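Local coordinates for protein chintase (Rhizomucor miehei, PDB 5YUQ) that hydrolyses the beta-1,4 links between N-acetylglucosamine units of chitin as a family 18 glycoside hydrolase with a tunnel-shaped active site, at residues S331-D334 with K335-Y338; V91-V94 with K95-L99; W287-I290 with A291-I295; S70-F73 with S74-L77; D167-A170 with S171-A175. All coordinates share one frame; numbering follows the deposited sequence.

All five contacts are local, each running along one helix or its end, and all lie in the family 18 domain. Contacts 1 and 4 are largely buried; contacts 2, 3 and 5 are partly buried. Contact 1 is regular mid-helix. Contacts 2 and 3 are each a helix end closed by a Schellman motif: contact 2 sets valines against tyrosine and leucine, contact 3 has a CH-pi contact and a threonine beside a glutamate. Contact 4 is a helix start, and contact 5 a weakly bonded turn before a strand. Helices 73-78 and 80-97, of contacts 4 and 2, follow each other. Contacts 3 and 4 lie on opposite sides of the chain centre, about 38 Å between centres.

Contact 1. Residues S331-D334 with K335-Y338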
# COMPACT_ATOMS: atom_id res chain seq x y z
N SER A 331 -6.27 15.45 -6.29
CA SER A 331 -5.88 14.18 -6.88
C SER A 331 -6.55 13.01 -6.18
O SER A 331 -6.91 12.03 -6.82
CB SER A 331 -4.36 14.02 -6.91
OG SER A 331 -3.85 13.89 -5.60
N LEU A 332 -6.74 13.10 -4.86
CA LEU A 332 -7.45 12.02 -4.15
C LEU A 332 -8.92 11.98 -4.55
O LEU A 332 -9.49 10.90 -4.75
CB LEU A 332 -7.30 12.16 -2.63
CG LEU A 332 -5.91 11.86 -2.07
CD1 LEU A 332 -5.95 11.85 -0.55
CD2 LEU A 332 -5.37 10.52 -2.61
N GLN A 333 -9.53 13.16 -4.70
CA GLN A 333 -10.89 13.23 -5.20
C GLN A 333 -10.97 12.55 -6.57
O GLN A 333 -11.90 11.81 -6.85
CB GLN A 333 -11.37 14.68 -5.31
CG GLN A 333 -12.81 14.80 -5.82
CD GLN A 333 -13.83 14.26 -4.84
OE1 GLN A 333 -13.87 14.66 -3.68
NE2 GLN A 333 -14.66 13.33 -5.31
N ASP A 334 -9.97 12.78 -7.41
CA ASP A 334 -9.99 12.21 -8.75
C ASP A 334 -9.89 10.69 -8.73
O ASP A 334 -10.52 10.00 -9.53
CB ASP A 334 -8.87 12.82 -9.61
CG ASP A 334 -9.12 14.27 -9.93
OD1 ASP A 334 -10.27 14.74 -9.79
OD2 ASP A 334 -8.15 14.96 -10.32
N LYS A 335 -9.11 10.18 -7.78
CA LYS A 335 -9.03 8.74 -7.56
C LYS A 335 -10.36 8.18 -7.07
O LYS A 335 -10.78 7.10 -7.51
CB LYS A 335 -7.90 8.43 -6.56
CG LYS A 335 -6.51 8.56 -7.17
CD LYS A 335 -5.43 8.58 -6.09
CE LYS A 335 -4.04 8.46 -6.70
NZ LYS A 335 -3.55 9.72 -7.36
N VAL A 336 -11.03 8.91 -6.19
CA VAL A 336 -12.34 8.48 -5.69
C VAL A 336 -13.36 8.47 -6.82
O VAL A 336 -14.14 7.52 -6.95
CB VAL A 336 -12.83 9.37 -4.54
CG1 VAL A 336 -14.30 9.11 -4.24
CG2 VAL A 336 -11.98 9.13 -3.30
N ASP A 337 -13.35 9.52 -7.64
CA ASP A 337 -14.26 9.61 -8.78
C ASP A 337 -14.06 8.40 -9.70
O ASP A 337 -15.02 7.79 -10.17
CB ASP A 337 -14.04 10.91 -9.57
CG ASP A 337 -14.38 12.16 -8.78
OD1 ASP A 337 -15.17 12.10 -7.81
OD2 ASP A 337 -13.84 13.23 -9.13
N TYR A 338 -12.80 8.07 -9.94
CA TYR A 338 -12.46 6.91 -10.74
C TYR A 338 -12.98 5.62 -10.12
O TYR A 338 -13.57 4.77 -10.80
CB TYR A 338 -10.94 6.82 -10.93
CG TYR A 338 -10.54 5.56 -11.66
CD1 TYR A 338 -10.52 5.51 -13.04
CD2 TYR A 338 -10.19 4.41 -10.96
CE1 TYR A 338 -10.17 4.35 -13.72
CE2 TYR A 338 -9.84 3.24 -11.62
CZ TYR A 338 -9.83 3.22 -13.00
OH TYR A 338 -9.49 2.06 -13.65
O HOH W 1 -5.32 11.13 -9.00
O HOH W 2 -12.71 13.33 -11.63
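S331-D334 and K335-Y338 form successive turns of one helix, joined by four backbone i to i+4 hydrogen bonds. K335 N binds S331 O, V336 N binds L332 O, D337 N binds Q333 O and Y338 N binds D334 O. The D337 N to Q333 O bond is 2.8 Å long, with an N-H...O angle of 163°.

Q333 and D337 add a side-chain bond between the same two turns. CG of Q333 is anti to its backbone N (chi1 -180°), and the chain then bends at chi2. This brings NE2 of Q333 within 2.8 Å of D337 OD1. The oxygen lies in the amide plane of Q333, but the amide nitrogen approaches it from above the carboxylate plane. Q333 NE2 also bonds to D367.

The helix, 329-341, belongs to the TIM-barrel fold of family 18 and packs against strand 228-240. L332 and K335 both meet V232 there. Between themselves they touch through aliphatic carbons, L332 CD2 lying 4.0 Å from K335 CD. The K335 chain bends at chi4, and its NZ forms a salt bridge with D327 and a hydrogen bond to A195 O. A water accepts from K335 NZ at 2.8 Å and donates to S331 O. The S331 hydroxyl also bonds to D327.

On another side of the helix, two acidic groups come close. D334 OD1 and D337 OD2 are 3.9 Å apart, which may disfavour full charge on both. One water donates to D337 OD2 at 2.7 Å and only weakly to D334 OD1.

Contact 2. Residues V91-V94 with K95-L99; sequences VDVV and KEYDL
N-H groups of K95-L99 bond back to carbonyls of V91-V94 at the end of helix 80-97. K95 N binds V91 O, E96 N binds D92 O and Y97 N binds V93 O. V93 O also lies at the edge of the Y97 ring, near its plane, 3.4 Å from Y97 CD2. The chain then leaves the helix at D98, which has positive phi (55°). L99 N reaches back to V94 O at 3.0 Å, in the carbonyl plane and on a lone pair. A weak bond joins D98 N to K95 O. This is a Schellman motif, which closes the helix and turns the chain toward strand 101-105.

Apolar contacts follow the same turns. V93 CG2 meets the Y97 ring at CD2, 3.6 Å away. After the turn, L99 points back to the helix. CD1 of L99 is 4.0 Å from V94 CA, and CB of L99 is 4.4 Å from V94 CG1. V91 and K95 lie side by side and point the same way. The lysine chain is extended beyond CG, and CE of K95 passes 3.7 Å from V91 CG1.

Two side chains, E96 and Y97, have polar partners on helix 43-55. E96 forms a salt bridge with K47, while the Y97 hydroxyl bonds to D43. The same K47 makes a cation-pi contact with the Y97 ring.

Y97 and L99 rest on helix 43-55 through L46 and V50. V93 and L99 both touch L62 of strand 59-65, and V91 and V94 pack on L139 of helix 124-139.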
# COMPACT_ATOMS: atom_id res chain seq x y z
N VAL A 91 -5.38 -17.98 13.50
CA VAL A 91 -6.70 -18.12 14.11
C VAL A 91 -6.64 -17.69 15.57
O VAL A 91 -7.55 -17.03 16.07
CB VAL A 91 -7.21 -19.57 13.98
CG1 VAL A 91 -8.49 -19.76 14.79
CG2 VAL A 91 -7.43 -19.92 12.51
N ASP A 92 -5.54 -18.04 16.24
CA ASP A 92 -5.39 -17.68 17.65
C ASP A 92 -5.33 -16.16 17.83
O ASP A 92 -5.92 -15.64 18.77
CB ASP A 92 -4.14 -18.31 18.26
CG ASP A 92 -4.30 -19.79 18.50
OD1 ASP A 92 -5.43 -20.31 18.43
OD2 ASP A 92 -3.26 -20.45 18.77
N VAL A 93 -4.65 -15.52 16.92
CA VAL A 93 -4.53 -14.07 17.01
C VAL A 93 -5.86 -13.37 16.85
O VAL A 93 -6.16 -12.43 17.49
CB VAL A 93 -3.48 -13.50 16.02
CG1 VAL A 93 -4.02 -13.40 14.63
CG2 VAL A 93 -3.11 -12.11 16.47
N VAL A 94 -6.67 -13.88 15.93
CA VAL A 94 -8.00 -13.34 15.72
C VAL A 94 -8.83 -13.45 16.99
O VAL A 94 -9.45 -12.47 17.41
CB VAL A 94 -8.73 -14.03 14.55
CG1 VAL A 94 -10.19 -13.59 14.52
CG2 VAL A 94 -8.04 -13.67 13.25
N LYS A 95 -8.79 -14.61 17.62
CA LYS A 95 -9.52 -14.81 18.88
C LYS A 95 -8.93 -13.98 20.02
O LYS A 95 -9.67 -13.37 20.79
CB LYS A 95 -9.51 -16.29 19.29
CG LYS A 95 -10.23 -17.23 18.34
CD LYS A 95 -9.90 -18.67 18.69
CE LYS A 95 -10.63 -19.67 17.81
NZ LYS A 95 -10.22 -21.07 18.11
N GLU A 96 -7.61 -13.95 20.12
CA GLU A 96 -6.96 -13.23 21.22
C GLU A 96 -7.27 -11.74 21.19
O GLU A 96 -7.47 -11.11 22.24
CB GLU A 96 -5.44 -13.45 21.19
CG GLU A 96 -4.67 -12.63 22.23
CD GLU A 96 -5.02 -13.00 23.67
OE1 GLU A 96 -5.39 -14.16 23.92
OE2 GLU A 96 -4.91 -12.12 24.55
N TYR A 97 -7.33 -11.17 19.99
CA TYR A 97 -7.49 -9.73 19.87
C TYR A 97 -8.88 -9.32 19.41
O TYR A 97 -9.14 -8.14 19.18
CB TYR A 97 -6.41 -9.14 18.95
CG TYR A 97 -5.04 -9.20 19.56
CD1 TYR A 97 -4.59 -8.17 20.38
CD2 TYR A 97 -4.20 -10.28 19.33
CE1 TYR A 97 -3.34 -8.22 20.96
CE2 TYR A 97 -2.95 -10.33 19.90
CZ TYR A 97 -2.53 -9.30 20.72
OH TYR A 97 -1.28 -9.36 21.29
N ASP A 98 -9.77 -10.30 19.29
CA ASP A 98 -11.16 -10.07 18.90
C ASP A 98 -11.21 -9.32 17.58
O ASP A 98 -11.98 -8.37 17.42
CB ASP A 98 -11.90 -9.30 20.00
CG ASP A 98 -13.40 -9.33 19.83
OD1 ASP A 98 -13.92 -10.30 19.24
OD2 ASP A 98 -14.07 -8.39 20.29
N LEU A 99 -10.40 -9.75 16.62
CA LEU A 99 -10.30 -9.04 15.36
C LEU A 99 -11.48 -9.37 14.46
O LEU A 99 -12.02 -10.47 14.51
CB LEU A 99 -8.99 -9.40 14.65
CG LEU A 99 -7.71 -9.07 15.41
CD1 LEU A 99 -6.51 -9.74 14.72
CD2 LEU A 99 -7.52 -7.58 15.48

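Contact 3. Residues W287-I290 with A291-I295; sequences WRTI and AQEGI
A trans chi1 (174°) places the W287 indole alongside A291, one turn on. A291 CB approaches the indole obliquely, 4.3 Å from the centroid of the W287 five-membered ring and 28° off its normal, an off-centre CH-pi contact. The T289 and E293 side chains lie side by side and point the same way, with E293 extended beyond CG. T289 CG2 is 3.4 Å from E293 OE2, and E293 OE1 bonds to the Y285 hydroxyl. A water donates to T289 OG1 at 2.6 Å and weakly to Q292 OE1. T289 OG1 is also hydrogen-bonded to D264.

The backbone carries regular bonds from A291, Q292 and E293 N to W287, R288 and T289 O. G294 then leaves helical geometry with positive phi (68°). G294 N bonds to A291 O, and I295 N bonds to I290 O at 3.3 Å. These two bonds make a Schellman motif. It brings I295 CB to 4.0 Å from I290 CG2.

W287 NE1 bonds to D356, and R288 pairs with D357. The tryptophan packs on helix 360-363 through T360 and L361. I290 and I295 rest on Y285 of strand 284-286, and I295 also meets W302 of strand 302-307.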
# COMPACT_ATOMS: atom_id res chain seq x y z
N TRP A 287 2.09 13.95 4.05
CA TRP A 287 1.23 15.09 3.81
C TRP A 287 1.38 16.17 4.87
O TRP A 287 1.37 17.36 4.54
CB TRP A 287 -0.24 14.67 3.72
CG TRP A 287 -1.12 15.86 3.61
CD1 TRP A 287 -1.88 16.42 4.60
CD2 TRP A 287 -1.32 16.68 2.45
NE1 TRP A 287 -2.54 17.53 4.12
CE2 TRP A 287 -2.22 17.71 2.80
CE3 TRP A 287 -0.84 16.63 1.14
CZ2 TRP A 287 -2.64 18.67 1.89
CZ3 TRP A 287 -1.25 17.59 0.24
CH2 TRP A 287 -2.14 18.60 0.62
N ARG A 288 1.54 15.78 6.13
CA ARG A 288 1.65 16.78 7.21
C ARG A 288 2.78 17.78 6.85
O ARG A 288 2.60 18.94 7.08
CB ARG A 288 1.92 16.21 8.57
CG ARG A 288 0.79 15.38 9.13
CD ARG A 288 1.07 14.69 10.45
NE ARG A 288 1.12 15.64 11.56
CZ ARG A 288 0.06 16.13 12.17
NH1 ARG A 288 -1.18 15.78 11.84
NH2 ARG A 288 0.23 16.97 13.14
N THR A 289 3.90 17.26 6.35
CA THR A 289 5.04 18.10 5.99
C THR A 289 4.72 18.97 4.78
O THR A 289 5.04 20.16 4.76
CB THR A 289 6.27 17.25 5.66
OG1 THR A 289 6.50 16.32 6.73
CG2 THR A 289 7.49 18.14 5.47
N ILE A 290 4.10 18.37 3.77
CA ILE A 290 3.69 19.11 2.57
C ILE A 290 2.80 20.29 2.95
O ILE A 290 2.98 21.41 2.46
CB ILE A 290 2.97 18.17 1.58
CG1 ILE A 290 3.90 17.01 1.20
CG2 ILE A 290 2.53 18.93 0.34
CD1 ILE A 290 3.26 15.97 0.27
N ALA A 291 1.86 20.05 3.86
CA ALA A 291 0.93 21.08 4.30
C ALA A 291 1.65 22.14 5.13
O ALA A 291 1.51 23.34 4.88
CB ALA A 291 -0.20 20.46 5.10
N GLN A 292 2.44 21.69 6.10
CA GLN A 292 3.14 22.61 7.01
C GLN A 292 4.12 23.52 6.27
O GLN A 292 4.31 24.67 6.66
CB GLN A 292 3.86 21.84 8.12
CG GLN A 292 2.95 21.23 9.18
CD GLN A 292 3.63 20.13 9.98
OE1 GLN A 292 4.77 19.74 9.70
NE2 GLN A 292 2.94 19.61 10.99
N GLU A 293 4.74 22.99 5.22
CA GLU A 293 5.75 23.75 4.47
C GLU A 293 5.14 24.66 3.42
O GLU A 293 5.84 25.46 2.79
CB GLU A 293 6.77 22.81 3.83
CG GLU A 293 7.66 22.12 4.84
CD GLU A 293 8.69 21.23 4.18
OE1 GLU A 293 8.58 20.99 2.96
OE2 GLU A 293 9.62 20.78 4.88
N GLY A 294 3.83 24.54 3.22
CA GLY A 294 3.14 25.42 2.29
C GLY A 294 3.55 25.17 0.86
O GLY A 294 3.50 26.07 0.03
N ILE A 295 3.93 23.93 0.56
CA ILE A 295 4.36 23.58 -0.78
C ILE A 295 3.33 24.00 -1.83
O ILE A 295 3.69 24.55 -2.87
CB ILE A 295 4.69 22.07 -0.87
CG1 ILE A 295 5.90 21.78 0.03
CG2 ILE A 295 4.98 21.67 -2.30
CD1 ILE A 295 6.52 20.42 -0.15
O HOH W 3 6.00 16.61 9.28

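Contact 4. Residues S70-F73 with S74-L77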
# COMPACT_ATOMS: atom_id res chain seq x y z
N SER A 70 7.79 -10.04 5.19
CA SER A 70 7.44 -11.01 4.16
C SER A 70 8.51 -12.07 3.92
O SER A 70 8.40 -12.85 2.97
CB SER A 70 7.10 -10.29 2.84
OG SER A 70 5.88 -9.56 2.97
N LEU A 71 9.52 -12.12 4.78
CA LEU A 71 10.65 -13.04 4.60
C LEU A 71 10.23 -14.49 4.51
O LEU A 71 10.78 -15.26 3.72
CB LEU A 71 11.64 -12.91 5.75
CG LEU A 71 12.53 -11.68 5.80
CD1 LEU A 71 13.33 -11.65 7.09
CD2 LEU A 71 13.45 -11.69 4.60
N TYR A 72 9.25 -14.87 5.32
CA TYR A 72 8.99 -16.27 5.57
C TYR A 72 7.69 -16.83 5.02
O TYR A 72 7.46 -18.02 5.16
CB TYR A 72 9.09 -16.57 7.08
CG TYR A 72 10.44 -16.22 7.63
CD1 TYR A 72 11.57 -16.93 7.24
CD2 TYR A 72 10.60 -15.17 8.52
CE1 TYR A 72 12.82 -16.60 7.73
CE2 TYR A 72 11.85 -14.84 9.02
CZ TYR A 72 12.95 -15.56 8.62
OH TYR A 72 14.19 -15.24 9.10
N PHE A 73 6.86 -16.00 4.40
CA PHE A 73 5.59 -16.49 3.84
C PHE A 73 5.80 -17.72 2.95
O PHE A 73 5.11 -18.73 3.11
CB PHE A 73 4.91 -15.40 3.00
CG PHE A 73 4.04 -14.45 3.79
CD1 PHE A 73 2.79 -14.84 4.25
CD2 PHE A 73 4.45 -13.15 4.02
CE1 PHE A 73 1.98 -13.96 4.96
CE2 PHE A 73 3.65 -12.26 4.72
CZ PHE A 73 2.42 -12.66 5.19
N SER A 74 6.74 -17.65 2.01
CA SER A 74 6.93 -18.76 1.09
C SER A 74 7.32 -20.04 1.82
O SER A 74 6.70 -21.08 1.61
CB SER A 74 7.98 -18.42 0.04
OG SER A 74 8.16 -19.51 -0.86
N ASP A 75 8.32 -19.95 2.70
CA ASP A 75 8.74 -21.12 3.48
C ASP A 75 7.61 -21.66 4.34
O ASP A 75 7.40 -22.87 4.42
CB ASP A 75 9.93 -20.76 4.38
CG ASP A 75 11.21 -20.54 3.61
OD1 ASP A 75 11.29 -20.96 2.43
OD2 ASP A 75 12.15 -19.95 4.19
N LEU A 76 6.88 -20.77 5.00
CA LEU A 76 5.80 -21.18 5.88
C LEU A 76 4.74 -21.97 5.14
O LEU A 76 4.27 -22.99 5.64
CB LEU A 76 5.17 -19.97 6.58
CG LEU A 76 6.03 -19.29 7.65
CD1 LEU A 76 5.35 -18.02 8.17
CD2 LEU A 76 6.28 -20.25 8.80
N LEU A 77 4.37 -21.52 3.95
CA LEU A 77 3.23 -22.12 3.25
C LEU A 77 3.56 -23.34 2.40
O LEU A 77 2.66 -24.09 2.04
CB LEU A 77 2.50 -21.08 2.40
CG LEU A 77 2.01 -19.84 3.15
CD1 LEU A 77 1.20 -18.95 2.22
CD2 LEU A 77 1.19 -20.25 4.35
O HOH W 4 8.03 -15.02 1.33
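Y72, last residue of the loop after strand 59-65 of the TIM-barrel fold, meets L76 in the first turn of helix 73-78. Y72 O accepts from L76 N at 2.8 Å with an N-H...O angle of 165°. F73 O accepts from L77 N in the next step. A weaker bond links L77 N to S74 O. These bonds form the first turn of the helix.

The side chains touch lightly. Y72 CB is 4.1 Å from L76 CG. L76 CG lies beyond the carbonyl oxygen, 3.1 Å from Y72 O. L77 CG is likewise 3.3 Å from F73 O. D75 OD2 comes to the edge of the Y72 ring, near its plane, at 4.3 Å from Y72 CD1. L71 CB, from the same loop, lies over the rim of one face of that ring.

Further out, other residues hold the turn. The F73 ring stacks with W106, and both F73 and L76 touch P32 of strand 24-32. L76 and L77 pack on F86 of helix 80-97. S119 OG bonds to L71 O and D75 N, tying the loop to the chain just after C117, whose disulfide partner is C274. At a chi1 of -180° the S74 hydroxyl points away from its own backbone N, and it bonds to D124.

One water bridges the loop and the first turn: it donates to S70 O at 2.7 Å and accepts from S74 N at 3.0 Å.

Contact 5. Residues D167-A170 with S171-A175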
# COMPACT_ATOMS: atom_id res chain seq x y z
N ASP A 167 -10.60 -19.10 -9.95
CA ASP A 167 -11.77 -18.34 -9.53
C ASP A 167 -12.11 -18.54 -8.06
O ASP A 167 -13.01 -17.90 -7.53
CB ASP A 167 -12.97 -18.45 -10.49
CG ASP A 167 -13.69 -19.79 -10.43
OD1 ASP A 167 -13.57 -20.55 -9.45
OD2 ASP A 167 -14.43 -20.06 -11.41
N ASN A 168 -11.35 -19.40 -7.39
CA ASN A 168 -11.48 -19.51 -5.95
C ASN A 168 -10.86 -18.32 -5.22
O ASN A 168 -11.11 -18.13 -4.03
CB ASN A 168 -10.87 -20.82 -5.44
CG ASN A 168 -11.77 -22.00 -5.73
OD1 ASN A 168 -12.63 -22.34 -4.92
ND2 ASN A 168 -11.59 -22.63 -6.89
N TRP A 169 -10.06 -17.52 -5.92
CA TRP A 169 -9.59 -16.28 -5.31
C TRP A 169 -10.77 -15.39 -4.99
O TRP A 169 -10.97 -14.99 -3.85
CB TRP A 169 -8.59 -15.56 -6.23
CG TRP A 169 -7.18 -16.02 -6.02
CD1 TRP A 169 -6.43 -16.79 -6.86
CD2 TRP A 169 -6.35 -15.70 -4.90
NE1 TRP A 169 -5.17 -16.99 -6.32
CE2 TRP A 169 -5.10 -16.33 -5.12
CE3 TRP A 169 -6.53 -14.96 -3.73
CZ2 TRP A 169 -4.04 -16.23 -4.21
CZ3 TRP A 169 -5.49 -14.86 -2.83
CH2 TRP A 169 -4.26 -15.49 -3.07
N ALA A 170 -11.58 -15.10 -6.00
CA ALA A 170 -12.71 -14.19 -5.82
C ALA A 170 -13.77 -14.80 -4.89
O ALA A 170 -14.43 -14.07 -4.16
CB ALA A 170 -13.32 -13.83 -7.17
N SER A 171 -13.92 -16.12 -4.90
CA SER A 171 -14.95 -16.72 -4.05
C SER A 171 -14.54 -16.90 -2.59
O SER A 171 -15.38 -17.20 -1.74
CB SER A 171 -15.45 -18.04 -4.64
OG SER A 171 -14.45 -19.04 -4.57
N THR A 172 -13.26 -16.69 -2.29
CA THR A 172 -12.76 -16.93 -0.94
C THR A 172 -12.40 -15.64 -0.24
O THR A 172 -12.69 -15.46 0.94
CB THR A 172 -11.51 -17.83 -0.96
OG1 THR A 172 -11.81 -19.06 -1.63
CG2 THR A 172 -11.04 -18.14 0.46
N VAL A 173 -11.77 -14.74 -0.99
CA VAL A 173 -11.24 -13.50 -0.42
C VAL A 173 -12.25 -12.37 -0.60
O VAL A 173 -12.80 -12.18 -1.69
CB VAL A 173 -9.89 -13.13 -1.09
CG1 VAL A 173 -9.40 -11.75 -0.61
CG2 VAL A 173 -8.86 -14.21 -0.80
N ASP A 174 -12.50 -11.62 0.47
CA ASP A 174 -13.51 -10.57 0.39
C ASP A 174 -13.09 -9.39 -0.47
O ASP A 174 -13.89 -8.88 -1.25
CB ASP A 174 -13.88 -10.10 1.80
CG ASP A 174 -14.53 -11.19 2.61
OD1 ASP A 174 -15.56 -11.74 2.13
OD2 ASP A 174 -14.00 -11.54 3.68
N ALA A 175 -11.84 -8.96 -0.34
CA ALA A 175 -11.40 -7.77 -1.07
C ALA A 175 -9.91 -7.77 -1.30
O ALA A 175 -9.15 -8.34 -0.50
CB ALA A 175 -11.82 -6.49 -0.34
O HOH W 5 -14.76 -20.54 -6.86
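W169 and V173 lie side by side and point the same way across a short, weakly bonded helical turn. V173 CG2 touches the six-membered part of the indole, 3.8 Å from W169 CE3, in an oblique approach. The indole also meets the ring of F154, their planes at about 40°. In the backbone, V173 N binds W169 O at 3.0 Å, with an N-H...O angle of 165°. T172 N binds the same W169 O at 3.3 Å, from above the carbonyl plane. Two donors thus share W169 O.

T172 turns its hydroxyl to the backbone of the preceding turn. With OG1 anti to the carbonyl carbon (chi1 -56°), T172 OG1 donates to N168 O at 2.7 Å, in the plane of that carbonyl. This is the bond of a threonine side chain to the carbonyl four residues earlier, common in helices.

S171 has its OG between the backbone N and the carbonyl carbon, which swings it back over the start of the turn. S171 OG lies 3.3 Å from N168 CA. A water links S171 OG to D167 OD1, donating to the latter at 2.9 Å. S171 N makes only a weak bond to D167 O.

The turn ends a long link between strands 144-149 and 175-178 of the barrel. W169 and N168 touch L129 of helix 124-139, and V173 meets F132 there and T147 of strand 144-149. D174 pairs with R136 of helix 124-139, and backbone bonds join D174 to L145 and A175 to T147.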